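Local coordinates for protein intracellular protease/amidase (Salmonella enterica subsp. enterica serovar Typhimurium, PDB 4K2H) that belongs to the DJ-1/PfpI family, binds zinc and may act as a peptidase, although its function has not been established, at residues Ala8-Pro13 / Val70-Gly75. The protein carries 1 engineered substitution. Numbering follows the deposited sequence.
Sequences AVLLAP and VVLPGG
Val71 is gripped through both its backbone polar atoms by the neighbouring strand. Val71 N donates to Ala8 O at 2.8 Å, and Val71 O accepts Leu10 N at 3.1 Å in an almost straight bond (177° at the hydrogen). Ala8 O also takes a CA-H...O contact from Val70 CA. The parallel ladder stops at Pro73, which has no N-H to offer. Its ring lies against Leu10 O instead, with CG and CD of Pro73 each 3.1 Å from that oxygen. On the far side of strand 6-11, the backbones of Val9 and Leu11 bond to strand 33-38.

Side chains pack on both faces. Val9 and Val71 lie side by side, CG2 of Val9 4.0 Å from CB of Val71. On the face of Ala8 and Val70, Leu10 swings CG anti to its carbonyl carbon (chi1 -55°). Leu10 CD1 presses tightly on Leu72 CD2 at 3.4 Å, and Leu10 CG meets Val70 CG1 under Phe91 of helix 86-97. Beyond the strand, Gly74 N bonds to Glu19 OE1, and Gly75 sits at the N-cap position of helix 76-83. These are the central strand 6-11 and its neighbour 69-72 in the parallel, Rossmann-like alpha/beta sandwich of the DJ-1/PfpI family, their C-terminal ends near zinc ligand Glu16.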
loop_
_atom_site.group_PDB
_atom_site.type_symbol
_atom_site.label_atom_id
_atom_site.label_comp_id
_atom_site.label_asym_id
_atom_site.label_seq_id
_atom_site.Cartn_x
_atom_site.Cartn_y
_atom_site.Cartn_z
ATOM N N ALA A 8 -1.977 3.458 -16.432
ATOM C CA ALA A 8 -2.798 2.255 -16.239
ATOM C C ALA A 8 -2.105 1.296 -15.259
ATOM O O ALA A 8 -0.916 0.986 -15.421
ATOM C CB ALA A 8 -3.037 1.541 -17.573
ATOM N N VAL A 9 -2.831 0.836 -14.250
ATOM C CA VAL A 9 -2.286 -0.154 -13.317
ATOM C C VAL A 9 -3.093 -1.410 -13.580
ATOM O O VAL A 9 -4.322 -1.409 -13.460
ATOM C CB VAL A 9 -2.429 0.294 -11.853
ATOM C CG1 VAL A 9 -1.898 -0.761 -10.874
ATOM C CG2 VAL A 9 -1.716 1.613 -11.629
ATOM N N LEU A 10 -2.419 -2.473 -13.990
ATOM C CA LEU A 10 -3.134 -3.695 -14.335
ATOM C C LEU A 10 -3.318 -4.540 -13.088
ATOM O O LEU A 10 -2.371 -4.806 -12.345
ATOM C CB LEU A 10 -2.390 -4.504 -15.410
ATOM C CG LEU A 10 -2.061 -3.761 -16.707
ATOM C CD1 LEU A 10 -1.548 -4.732 -17.746
ATOM C CD2 LEU A 10 -3.246 -3.000 -17.261
ATOM N N LEU A 11 -4.550 -4.981 -12.887
ATOM C CA LEU A 11 -4.903 -5.745 -11.706
ATOM C C LEU A 11 -5.431 -7.128 -12.075
ATOM O O LEU A 11 -6.592 -7.264 -12.401
ATOM C CB LEU A 11 -5.942 -4.990 -10.877
ATOM C CG LEU A 11 -5.567 -3.623 -10.318
ATOM C CD1 LEU A 11 -6.660 -3.128 -9.374
ATOM C CD2 LEU A 11 -4.210 -3.611 -9.611
ATOM N N ALA A 12 -4.596 -8.154 -11.982
ATOM C CA ALA A 12 -5.049 -9.524 -12.223
ATOM C C ALA A 12 -5.373 -10.204 -10.875
ATOM O O ALA A 12 -4.947 -9.720 -9.831
ATOM C CB ALA A 12 -3.991 -10.302 -12.981
ATOM N N PRO A 13 -6.113 -11.330 -10.889
ATOM C CA PRO A 13 -6.387 -11.972 -9.587
ATOM C C PRO A 13 -5.093 -12.353 -8.919
ATOM O O PRO A 13 -4.202 -12.897 -9.581
ATOM C CB PRO A 13 -7.274 -13.200 -9.966
ATOM C CG PRO A 13 -7.982 -12.741 -11.203
ATOM C CD PRO A 13 -6.934 -11.929 -11.955
ATOM N N VAL A 70 2.337 2.051 -18.047
ATOM C CA VAL A 70 1.609 0.840 -17.627
ATOM C C VAL A 70 2.362 0.188 -16.482
ATOM O O VAL A 70 3.497 -0.275 -16.641
ATOM C CB VAL A 70 1.527 -0.171 -18.780
ATOM C CG1 VAL A 70 0.811 -1.437 -18.362
ATOM C CG2 VAL A 70 0.864 0.477 -19.975
ATOM N N VAL A 71 1.741 0.171 -15.321
ATOM C CA VAL A 71 2.305 -0.509 -14.154
ATOM C C VAL A 71 1.883 -1.965 -14.104
ATOM O O VAL A 71 0.693 -2.283 -14.170
ATOM C CB VAL A 71 1.834 0.159 -12.859
ATOM C CG1 VAL A 71 2.396 -0.568 -11.651
ATOM C CG2 VAL A 71 2.247 1.605 -12.844
ATOM N N LEU A 72 2.857 -2.846 -13.946
ATOM C CA LEU A 72 2.599 -4.283 -13.820
ATOM C C LEU A 72 2.995 -4.744 -12.437
ATOM O O LEU A 72 4.161 -4.977 -12.178
ATOM C CB LEU A 72 3.353 -5.064 -14.889
ATOM C CG LEU A 72 3.069 -4.635 -16.329
ATOM C CD1 LEU A 72 4.100 -5.290 -17.230
ATOM C CD2 LEU A 72 1.672 -5.045 -16.758
ATOM N N PRO A 73 2.032 -4.812 -11.509
ATOM C CA PRO A 73 2.338 -5.302 -10.154
ATOM C C PRO A 73 2.769 -6.759 -10.154
ATOM O O PRO A 73 2.602 -7.451 -11.132
ATOM C CB PRO A 73 1.027 -5.132 -9.375
ATOM C CG PRO A 73 0.016 -4.600 -10.320
ATOM C CD PRO A 73 0.656 -4.307 -11.655
ATOM N N GLY A 74 3.345 -7.205 -9.054
ATOM C CA GLY A 74 3.723 -8.587 -8.872
ATOM C C GLY A 74 2.643 -9.347 -8.150
ATOM O O GLY A 74 1.419 -9.123 -8.398
ATOM N N GLY A 75 3.087 -10.218 -7.239
ATOM C CA GLY A 75 2.262 -11.275 -6.656
ATOM C C GLY A 75 2.393 -12.576 -7.440
ATOM O O GLY A 75 2.359 -12.560 -8.674
#